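Local coordinates for HNH nuclease domain-containing protein (Streptomyces coelicolor, PDB 5ZMO) that recognises the sulfur of phosphorothioated DNA through its sulfur-binding domain, one part of a larger type IV restriction protein that is probably an HNH endonuclease, at residues A[121-124]-A[125-129]; A[7-10]-A[11-15]; A[37-41]-A[42-46]. One frame throughout, in Å; residues are numbered along the deposited sequence.

Contact 1. Residues A[121-124]-A[125-129]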
ATOM      1  N   ASP A 121     -10.201  -3.325  11.408  1.00 29.25           N
ATOM      2  CA  ASP A 121      -9.457  -3.551  12.669  1.00 31.20           C
ATOM      3  C   ASP A 121      -8.048  -2.964  12.615  1.00 31.17           C
ATOM      4  O   ASP A 121      -7.591  -2.314  13.533  1.00 24.30           O
ATOM      5  CB  ASP A 121      -9.439  -5.029  13.046  1.00 33.79           C
ATOM      6  CG  ASP A 121      -8.848  -5.968  11.960  1.00 43.78           C
ATOM      7  OD1 ASP A 121      -8.480  -5.536  10.846  1.00 47.28           O
ATOM      8  OD2 ASP A 121      -8.723  -7.188  12.246  1.00 50.54           O
ATOM      9  N   ASP A 122      -7.376  -3.123  11.484  1.00 25.42           N
ATOM     10  CA  ASP A 122      -6.050  -2.502  11.300  1.00 23.34           C
ATOM     11  C   ASP A 122      -6.102  -0.985  11.272  1.00 22.96           C
ATOM     12  O   ASP A 122      -5.269  -0.335  11.916  1.00 22.69           O
ATOM     13  CB  ASP A 122      -5.360  -3.068  10.058  1.00 25.54           C
ATOM     14  CG  ASP A 122      -5.190  -4.541  10.113  1.00 31.43           C
ATOM     15  OD1 ASP A 122      -4.991  -5.087  11.245  1.00 32.61           O
ATOM     16  OD2 ASP A 122      -5.107  -5.191   9.001  1.00 29.88           O
ATOM     17  N   TYR A 123      -7.003  -0.412  10.472  1.00 20.91           N
ATOM     18  CA  TYR A 123      -7.161   1.018  10.399  1.00 24.59           C
ATOM     19  C   TYR A 123      -7.463   1.581  11.809  1.00 23.72           C
ATOM     20  O   TYR A 123      -6.875   2.624  12.225  1.00 25.40           O
ATOM     21  CB  TYR A 123      -8.307   1.367   9.448  1.00 26.40           C
ATOM     22  CG  TYR A 123      -8.643   2.814   9.315  1.00 26.17           C
ATOM     23  CD1 TYR A 123      -8.017   3.597   8.393  1.00 26.11           C
ATOM     24  CD2 TYR A 123      -9.646   3.397  10.076  1.00 29.42           C
ATOM     25  CE1 TYR A 123      -8.340   4.952   8.195  1.00 25.19           C
ATOM     26  CE2 TYR A 123      -9.931   4.755   9.965  1.00 31.33           C
ATOM     27  CZ  TYR A 123      -9.293   5.543   9.014  1.00 32.26           C
ATOM     28  OH  TYR A 123      -9.547   6.922   8.828  1.00 34.51           O
ATOM     29  N   ASN A 124      -8.423   0.953  12.486  1.00 23.82           N
ATOM     30  CA  ASN A 124      -8.747   1.421  13.883  1.00 25.59           C
ATOM     31  C   ASN A 124      -7.539   1.321  14.808  1.00 25.43           C
ATOM     32  O   ASN A 124      -7.366   2.218  15.651  1.00 25.91           O
ATOM     33  CB  ASN A 124      -9.956   0.765  14.506  1.00 25.50           C
ATOM     34  CG  ASN A 124     -11.249   1.044  13.748  1.00 26.48           C
ATOM     35  OD1 ASN A 124     -12.175   0.220  13.775  1.00 32.43           O
ATOM     36  ND2 ASN A 124     -11.299   2.139  13.046  1.00 26.46           N
ATOM     37  N   LEU A 125      -6.723   0.256  14.712  1.00 27.20           N
ATOM     38  CA  LEU A 125      -5.491   0.159  15.518  1.00 26.73           C
ATOM     39  C   LEU A 125      -4.520   1.327  15.239  1.00 27.60           C
ATOM     40  O   LEU A 125      -3.999   1.956  16.162  1.00 25.06           O
ATOM     41  CB  LEU A 125      -4.771  -1.187  15.287  1.00 26.64           C
ATOM     42  CG  LEU A 125      -3.362  -1.335  15.822  1.00 27.33           C
ATOM     43  CD1 LEU A 125      -3.387  -1.304  17.332  1.00 29.67           C
ATOM     44  CD2 LEU A 125      -2.735  -2.609  15.337  1.00 31.17           C
ATOM     45  N   LEU A 126      -4.239   1.594  13.936  1.00 22.93           N
ATOM     46  CA  LEU A 126      -3.392   2.692  13.548  1.00 24.20           C
ATOM     47  C   LEU A 126      -3.834   4.044  14.112  1.00 26.24           C
ATOM     48  O   LEU A 126      -3.001   4.856  14.479  1.00 25.41           O
ATOM     49  CB  LEU A 126      -3.270   2.788  11.995  1.00 27.12           C
ATOM     50  CG  LEU A 126      -2.278   1.832  11.341  1.00 32.41           C
ATOM     51  CD1 LEU A 126      -1.922   0.570  12.059  1.00 34.00           C
ATOM     52  CD2 LEU A 126      -2.617   1.557   9.881  1.00 32.63           C
ATOM     53  N   ARG A 127      -5.126   4.312  14.095  1.00 26.33           N
ATOM     54  CA  ARG A 127      -5.591   5.623  14.568  1.00 29.94           C
ATOM     55  C   ARG A 127      -5.519   5.702  16.093  1.00 30.53           C
ATOM     56  O   ARG A 127      -5.198   6.775  16.670  1.00 32.50           O
ATOM     57  CB  ARG A 127      -7.061   5.816  14.241  1.00 34.74           C
ATOM     58  CG  ARG A 127      -7.496   5.524  12.845  1.00 39.94           C
ATOM     59  CD  ARG A 127      -8.931   4.998  13.025  1.00 47.06           C
ATOM     60  NE  ARG A 127      -9.830   6.092  12.836  1.00 47.77           N
ATOM     61  CZ  ARG A 127     -11.117   6.122  13.102  1.00 37.94           C
ATOM     62  NH1 ARG A 127     -11.716   7.239  12.744  1.00 32.84           N
ATOM     63  NH2 ARG A 127     -11.808   5.085  13.595  1.00 38.18           N
ATOM     64  N   SER A 128      -5.905   4.607  16.733  1.00 27.84           N
ATOM     65  CA  SER A 128      -5.914   4.501  18.202  1.00 30.30           C
ATOM     66  C   SER A 128      -4.564   4.329  18.886  1.00 32.42           C
ATOM     67  O   SER A 128      -4.394   4.792  20.043  1.00 30.97           O
ATOM     68  CB  SER A 128      -6.878   3.428  18.646  1.00 29.25           C
ATOM     69  OG  SER A 128      -6.375   2.116  18.500  1.00 34.47           O
ATOM     70  N   GLN A 129      -3.606   3.664  18.227  1.00 27.33           N
ATOM     71  CA  GLN A 129      -2.291   3.397  18.811  1.00 26.74           C
ATOM     72  C   GLN A 129      -1.260   3.856  17.838  1.00 30.76           C
ATOM     73  O   GLN A 129      -0.805   3.064  16.951  1.00 30.72           O
ATOM     74  CB  GLN A 129      -2.127   1.914  19.138  1.00 27.30           C
ATOM     75  CG  GLN A 129      -3.088   1.368  20.172  1.00 32.43           C
ATOM     76  CD  GLN A 129      -2.710   1.810  21.581  1.00 38.01           C
ATOM     77  OE1 GLN A 129      -3.309   2.740  22.180  1.00 41.87           O
ATOM     78  NE2 GLN A 129      -1.764   1.118  22.133  1.00 35.02           N
TER
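Arg127 folds back over the ring of Tyr123, one helical turn earlier, on the side of helix 120-128 that faces helix 28-41 and the loop at Ala44 and Arg46. The aliphatic part of the arginine does the covering: CG lies above one face of the ring, 4.2 Å from its centroid, in a CH-pi contact displaced toward the rim. Bends at chi2 and chi3 then carry the chain past the ring edge, where NE of Arg127 comes 3.2 Å from CE2 of Tyr123. Ring and guanidinium planes are 34° apart, so the two groups overlap at a slant instead of stacking flat. The tyrosine ring is presented to this arm because its CG stands anti to the backbone N (chi1 177°).

Asn124 runs alongside Arg127, pointing the same way, with its amide plane turned from the guanidinium by a similar amount. On the neighbouring side of the helix, Asn124 O receives two donors from opposite faces of its plane: Ser128 N at 3.0 Å and Ser128 OG, also at 3.0 Å. The hydroxyl thus spends its proton on the helix's own backbone.

The phenol is tied to another part of the fold, Tyr123 OH probably bonding to Ala44 O. The hydrocarbon of Arg127 therefore covers an aromatic face while its guanidinium stays available for an anion: NH2 forms a long and weak ion pair with a phosphate, probably from the crystallisation liquor.

Contact 2. Residues A[7-10]-A[11-15]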
ATOM      1  N   LYS A   7      -3.441 -13.253  13.251  1.00 45.44           N
ATOM      2  CA  LYS A   7      -2.123 -12.637  13.167  1.00 38.56           C
ATOM      3  C   LYS A   7      -2.243 -11.132  13.348  1.00 31.41           C
ATOM      4  O   LYS A   7      -3.157 -10.481  12.842  1.00 30.55           O
ATOM      5  CB  LYS A   7      -1.465 -12.948  11.846  1.00 39.35           C
ATOM      6  CG  LYS A   7      -0.937 -14.367  11.701  1.00 46.72           C
ATOM      7  CD  LYS A   7      -0.017 -14.415  10.483  1.00 47.61           C
ATOM      8  CE  LYS A   7       0.499 -15.788  10.125  1.00 52.98           C
ATOM      9  NZ  LYS A   7       1.956 -15.704   9.813  1.00 55.70           N
ATOM     10  N   THR A   8      -1.309 -10.587  14.087  1.00 29.72           N
ATOM     11  CA  THR A   8      -1.237  -9.121  14.303  1.00 29.73           C
ATOM     12  C   THR A   8      -0.984  -8.393  12.991  1.00 27.97           C
ATOM     13  O   THR A   8      -0.404  -8.962  12.039  1.00 25.46           O
ATOM     14  CB  THR A   8      -0.128  -8.673  15.263  1.00 28.79           C
ATOM     15  OG1 THR A   8       1.162  -9.131  14.816  1.00 27.69           O
ATOM     16  CG2 THR A   8      -0.385  -9.144  16.701  1.00 29.48           C
ATOM     17  N   PHE A   9      -1.344  -7.104  12.978  1.00 28.26           N
ATOM     18  CA  PHE A   9      -1.008  -6.271  11.801  1.00 27.34           C
ATOM     19  C   PHE A   9       0.508  -6.243  11.568  1.00 26.81           C
ATOM     20  O   PHE A   9       1.003  -6.455  10.447  1.00 24.38           O
ATOM     21  CB  PHE A   9      -1.522  -4.860  12.021  1.00 26.23           C
ATOM     22  CG  PHE A   9      -1.201  -3.904  10.871  1.00 26.83           C
ATOM     23  CD1 PHE A   9      -1.846  -4.041   9.633  1.00 29.31           C
ATOM     24  CD2 PHE A   9      -0.278  -2.880  11.028  1.00 25.97           C
ATOM     25  CE1 PHE A   9      -1.618  -3.132   8.614  1.00 30.65           C
ATOM     26  CE2 PHE A   9      -0.039  -1.983  10.012  1.00 27.07           C
ATOM     27  CZ  PHE A   9      -0.686  -2.112   8.794  1.00 26.96           C
ATOM     28  N   HIS A  10       1.286  -5.981  12.640  1.00 24.75           N
ATOM     29  CA  HIS A  10       2.777  -6.056  12.583  1.00 26.24           C
ATOM     30  C   HIS A  10       3.293  -7.344  11.929  1.00 24.90           C
ATOM     31  O   HIS A  10       4.180  -7.286  11.055  1.00 28.08           O
ATOM     32  CB  HIS A  10       3.382  -5.956  13.976  1.00 28.21           C
ATOM     33  CG  HIS A  10       4.881  -5.873  13.969  1.00 30.22           C
ATOM     34  ND1 HIS A  10       5.569  -4.674  13.852  1.00 35.82           N
ATOM     35  CD2 HIS A  10       5.813  -6.842  14.003  1.00 29.46           C
ATOM     36  CE1 HIS A  10       6.866  -4.920  13.887  1.00 34.48           C
ATOM     37  NE2 HIS A  10       7.040  -6.232  13.965  1.00 33.55           N
ATOM     38  N   ARG A  11       2.734  -8.478  12.333  1.00 25.02           N
ATOM     39  CA  ARG A  11       3.156  -9.784  11.763  1.00 29.02           C
ATOM     40  C   ARG A  11       2.733  -9.917  10.305  1.00 29.66           C
ATOM     41  O   ARG A  11       3.512 -10.402   9.451  1.00 30.43           O
ATOM     42  CB  ARG A  11       2.575 -10.979  12.531  1.00 33.57           C
ATOM     43  CG  ARG A  11       3.106 -12.329  12.032  1.00 38.91           C
ATOM     44  CD  ARG A  11       2.895 -13.431  13.067  1.00 49.04           C
ATOM     45  NE  ARG A  11       3.861 -13.290  14.161  1.00 52.04           N
ATOM     46  CZ  ARG A  11       5.121 -13.727  14.119  1.00 58.88           C
ATOM     47  NH1 ARG A  11       5.600 -14.388  13.053  1.00 63.78           N
ATOM     48  NH2 ARG A  11       5.917 -13.514  15.160  1.00 60.65           N
ATOM     49  N   ARG A  12       1.509  -9.521  10.011  1.00 25.38           N
ATOM     50  CA  ARG A  12       1.051  -9.574   8.589  1.00 25.63           C
ATOM     51  C   ARG A  12       1.922  -8.726   7.667  1.00 23.43           C
ATOM     52  O   ARG A  12       2.278  -9.147   6.583  1.00 24.20           O
ATOM     53  CB  ARG A  12      -0.440  -9.313   8.484  1.00 23.47           C
ATOM     54  CG  ARG A  12      -1.280 -10.536   8.921  1.00 28.17           C
ATOM     55  CD  ARG A  12      -2.772 -10.387   8.895  1.00 27.06           C
ATOM     56  NE  ARG A  12      -3.247  -9.621  10.087  1.00 27.74           N
ATOM     57  CZ  ARG A  12      -3.685  -8.377  10.093  1.00 29.03           C
ATOM     58  NH1 ARG A  12      -4.122  -7.817  11.256  1.00 28.24           N
ATOM     59  NH2 ARG A  12      -3.806  -7.666   8.976  1.00 29.71           N
ATOM     60  N   VAL A  13       2.246  -7.519   8.091  1.00 23.41           N
ATOM     61  CA  VAL A  13       3.133  -6.640   7.348  1.00 22.60           C
ATOM     62  C   VAL A  13       4.516  -7.275   7.210  1.00 26.04           C
ATOM     63  O   VAL A  13       5.086  -7.276   6.135  1.00 24.76           O
ATOM     64  CB  VAL A  13       3.273  -5.260   8.029  1.00 24.93           C
ATOM     65  CG1 VAL A  13       4.447  -4.482   7.417  1.00 27.21           C
ATOM     66  CG2 VAL A  13       1.960  -4.509   7.932  1.00 23.68           C
ATOM     67  N   GLY A  14       5.042  -7.889   8.276  1.00 25.79           N
ATOM     68  CA  GLY A  14       6.370  -8.533   8.207  1.00 27.17           C
ATOM     69  C   GLY A  14       6.400  -9.815   7.342  1.00 28.51           C
ATOM     70  O   GLY A  14       7.472 -10.203   6.862  1.00 33.42           O
ATOM     71  N   ASP A  15       5.256 -10.457   7.158  1.00 28.56           N
ATOM     72  CA  ASP A  15       5.128 -11.610   6.215  1.00 34.21           C
ATOM     73  C   ASP A  15       5.062 -11.205   4.745  1.00 32.87           C
ATOM     74  O   ASP A  15       5.015 -12.077   3.879  1.00 37.75           O
ATOM     75  CB  ASP A  15       3.865 -12.431   6.514  1.00 34.92           C
ATOM     76  CG  ASP A  15       3.939 -13.213   7.838  1.00 38.66           C
ATOM     77  OD1 ASP A  15       5.030 -13.338   8.443  1.00 39.25           O
ATOM     78  OD2 ASP A  15       2.854 -13.675   8.277  1.00 42.77           O
TER
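Residues 7-15 enter helix 9-14 through an extended Lys7-Thr8 lead, after which the i to i+4 bonds begin with Arg12 N to Thr8 O (2.8 Å) and continue with Val13 N to Phe9 O. Arg12 reaches back to the residue before the cap. Its NE and NH1 both donate to Lys7 O, at 2.9 Å and 3.2 Å, a side-on grip in which the carbonyl oxygen lies in the guanidinium plane. Both nitrogens approach from the same face of the carbonyl plane, and the NE bond comes from well above that plane. A bend at chi3 (-78°) turns the guanidinium across the start of the helix, one of its faces over Phe9 CA. The remaining nitrogen, NH2, is used elsewhere, by the carboxylate of Asp122 and by Asp85 O.

Thr8 is the N-cap of this helix: OG1, placed between the backbone N and the carbonyl carbon (chi1 57°), accepts from Arg11 N at 3.0 Å and so satisfies an amide that has no helical partner of its own.

The Lys7 side chain runs along the first turns to Asp15. It passes Arg11 obliquely, CD of Lys7 lying 4.0 Å from CD of Arg11, and NZ then meets Asp15 OD2 on the syn side in a 2.7 Å salt bridge. On the buried side, Val13 CG2 sits over one face of the Phe9 ring, 3.8 Å from its centroid; Leu86 and helix 130-144 touch both side chains, and helix 120-128 packs on Phe9.

Contact 3. Residues A[37-41]-A[42-46]. With PO4 (phosphate ion), chain D.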
ATOM      1  N   ILE A  37      -0.579   3.621   5.711  1.00 20.79           N
ATOM      2  CA  ILE A  37      -0.349   3.922   7.123  1.00 21.77           C
ATOM      3  C   ILE A  37      -0.392   5.411   7.303  1.00 22.16           C
ATOM      4  O   ILE A  37      -0.988   5.942   8.274  1.00 24.96           O
ATOM      5  CB  ILE A  37       0.949   3.282   7.654  1.00 23.09           C
ATOM      6  CG1 ILE A  37       0.812   1.760   7.692  1.00 25.82           C
ATOM      7  CG2 ILE A  37       1.265   3.851   9.033  1.00 23.92           C
ATOM      8  CD1 ILE A  37       2.152   1.025   7.761  1.00 25.31           C
ATOM      9  N   GLY A  38       0.301   6.126   6.428  1.00 21.03           N
ATOM     10  CA  GLY A  38       0.227   7.615   6.444  1.00 25.32           C
ATOM     11  C   GLY A  38      -1.186   8.166   6.305  1.00 23.32           C
ATOM     12  O   GLY A  38      -1.601   9.124   7.042  1.00 24.02           O
ATOM     13  N   GLN A  39      -1.964   7.534   5.435  1.00 21.35           N
ATOM     14  CA  GLN A  39      -3.394   7.928   5.282  1.00 22.86           C
ATOM     15  C   GLN A  39      -4.170   7.687   6.605  1.00 22.60           C
ATOM     16  O   GLN A  39      -4.982   8.566   7.032  1.00 26.56           O
ATOM     17  CB  GLN A  39      -4.072   7.194   4.077  1.00 23.07           C
ATOM     18  CG  GLN A  39      -3.473   7.584   2.728  1.00 24.91           C
ATOM     19  CD  GLN A  39      -3.707   9.042   2.431  1.00 30.34           C
ATOM     20  OE1 GLN A  39      -2.774   9.882   2.491  1.00 32.58           O
ATOM     21  NE2 GLN A  39      -4.960   9.377   2.164  1.00 25.87           N
ATOM     22  N   ALA A  40      -3.951   6.560   7.283  1.00 24.06           N
ATOM     23  CA  ALA A  40      -4.703   6.272   8.522  1.00 25.37           C
ATOM     24  C   ALA A  40      -4.343   7.325   9.580  1.00 31.31           C
ATOM     25  O   ALA A  40      -5.182   7.865  10.271  1.00 30.05           O
ATOM     26  CB  ALA A  40      -4.380   4.907   9.000  1.00 24.92           C
ATOM     27  N   VAL A  41      -3.062   7.583   9.712  1.00 29.23           N
ATOM     28  CA  VAL A  41      -2.556   8.586  10.621  1.00 33.86           C
ATOM     29  C   VAL A  41      -3.120   9.980  10.332  1.00 32.68           C
ATOM     30  O   VAL A  41      -3.401  10.726  11.284  1.00 35.91           O
ATOM     31  CB  VAL A  41      -0.988   8.509  10.642  1.00 35.05           C
ATOM     32  CG1 VAL A  41      -0.332   9.781  11.206  1.00 43.88           C
ATOM     33  CG2 VAL A  41      -0.600   7.247  11.420  1.00 40.42           C
ATOM     34  N   ALA A  42      -3.322  10.358   9.077  1.00 29.25           N
ATOM     35  CA  ALA A  42      -3.962  11.624   8.763  1.00 31.87           C
ATOM     36  C   ALA A  42      -5.515  11.540   8.874  1.00 34.57           C
ATOM     37  O   ALA A  42      -6.156  12.499   8.555  1.00 33.75           O
ATOM     38  CB  ALA A  42      -3.581  12.099   7.391  1.00 34.47           C
ATOM     39  N   ARG A  43      -6.074  10.376   9.230  1.00 34.25           N
ATOM     40  CA  ARG A  43      -7.544  10.170   9.373  1.00 36.57           C
ATOM     41  C   ARG A  43      -8.250  10.379   8.077  1.00 37.52           C
ATOM     42  O   ARG A  43      -9.413  10.847   8.032  1.00 35.83           O
ATOM     43  CB  ARG A  43      -8.166  11.124  10.411  1.00 41.78           C
ATOM     44  CG  ARG A  43      -7.368  11.339  11.665  1.00 43.21           C
ATOM     45  CD  ARG A  43      -7.481  10.140  12.534  1.00 46.41           C
ATOM     46  NE  ARG A  43      -6.508  10.234  13.609  1.00 60.85           N
ATOM     47  CZ  ARG A  43      -6.588   9.573  14.756  1.00 68.62           C
ATOM     48  NH1 ARG A  43      -5.623   9.731  15.656  1.00 68.04           N
ATOM     49  NH2 ARG A  43      -7.635   8.778  15.028  1.00 69.88           N
ATOM     50  N   ALA A  44      -7.590  10.040   6.989  1.00 31.55           N
ATOM     51  CA  ALA A  44      -8.306  10.034   5.739  1.00 32.84           C
ATOM     52  C   ALA A  44      -9.280   8.856   5.801  1.00 30.57           C
ATOM     53  O   ALA A  44      -9.084   7.924   6.605  1.00 27.68           O
ATOM     54  CB  ALA A  44      -7.364   9.939   4.542  1.00 36.78           C
ATOM     55  N   PRO A  45     -10.290   8.846   4.905  1.00 30.02           N
ATOM     56  CA  PRO A  45     -11.232   7.735   4.926  1.00 30.86           C
ATOM     57  C   PRO A  45     -10.507   6.427   4.738  1.00 31.05           C
ATOM     58  O   PRO A  45      -9.537   6.366   3.960  1.00 32.83           O
ATOM     59  CB  PRO A  45     -12.150   8.050   3.723  1.00 31.39           C
ATOM     60  CG  PRO A  45     -12.092   9.558   3.577  1.00 33.24           C
ATOM     61  CD  PRO A  45     -10.627   9.827   3.855  1.00 32.65           C
ATOM     62  N   ARG A  46     -10.967   5.378   5.398  1.00 29.61           N
ATOM     63  CA  ARG A  46     -10.309   4.049   5.277  1.00 26.15           C
ATOM     64  C   ARG A  46     -10.378   3.461   3.871  1.00 28.92           C
ATOM     65  O   ARG A  46      -9.366   2.940   3.372  1.00 26.59           O
ATOM     66  CB  ARG A  46     -10.925   3.049   6.235  1.00 27.92           C
ATOM     67  CG  ARG A  46     -10.422   1.625   6.118  1.00 27.15           C
ATOM     68  CD  ARG A  46     -10.954   0.710   7.246  1.00 30.68           C
ATOM     69  NE  ARG A  46     -12.367   0.435   7.011  1.00 33.04           N
ATOM     70  CZ  ARG A  46     -12.860  -0.548   6.244  1.00 28.70           C
ATOM     71  NH1 ARG A  46     -14.192  -0.664   6.135  1.00 33.99           N
ATOM     72  NH2 ARG A  46     -12.113  -1.460   5.637  1.00 29.85           N
TER
HETATM   73  P   PO4 D 301     -14.034   2.934  10.343  1.00 65.13           P
HETATM   74  O1  PO4 D 301     -14.155   2.683   8.833  1.00 50.19           O
HETATM   75  O2  PO4 D 301     -15.013   1.918  10.930  1.00 53.10           O
HETATM   76  O3  PO4 D 301     -14.312   4.384  10.893  1.00 40.97           O
HETATM   77  O4  PO4 D 301     -12.645   2.530  10.775  1.00 56.96           O
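Ala42, Arg43 and Ala44 send their backbone N-H groups back to Gly38, Ala40 and Gln39 where helix 28-41 gives way to the loop 42-46. Ala42 N still makes a regular helical bond to Gly38 O (2.9 Å). Beyond it the pattern changes: Ala44 N reaches back five residues to Gln39 O at 3.0 Å, and Arg43 N bonds to Ala40 O at 2.9 Å. That last donor stands well above the carbonyl plane, with a C=O...N angle of 114°.

Van der Waals contact with the helix end is slight and comes from methyl groups. CB of Ala44 points back to the helix and settles beside the side chain of Gln39, with the same CB 3.7 Å from Gln39 O. Ala42 CB lies 3.6 Å from Gly38 O, alongside the last regular bond.

The charged side chains leave the turn. Arg43 bends at chi2 (-75°), bringing its chain past the carbonyl oxygens of Ala40 and Val41, and NH1 makes a weak bond to Arg127 O. Farther along, Arg46 NE donates to O1 of the phosphate ion at 3.4 Å, a weak bond with the oxygen at the guanidinium edge, while NH2 is held by Leu118 O. The ion probably comes from the crystallisation liquor.

The positive phi of Arg43 (62°), together with the two bonds back into the last turn, defines a Schellman motif, the C-terminal cap that ends helix 28-41 and redirects the chain toward strand 47-49.

Contact 1 lies between the other two in space, its helix 120-128 touching both. Toward contact 2 the link is a salt bridge, 2.8 Å from Asp122 OD2 to Arg12 NH2, backed by Leu126 CD1 packing 3.8 Å from Phe9 CE2. Toward contact 3 it is the tyrosine hydroxyl, 2.5 Å from Tyr123 OH to Ala44 O, that joins the helix to the Schellman turn, and CB of Tyr123 packs 3.5 Å from CD of Arg46. The phosphate ion sits where contacts 1 and 3 meet, near Asn124 and Arg46. Contacts 2 and 3 barely touch each other, their centres about 18 Å apart. From the bound DNA, the nearest atoms of contacts 1, 2 and 3 lie about 16, 9 and 18 Å away.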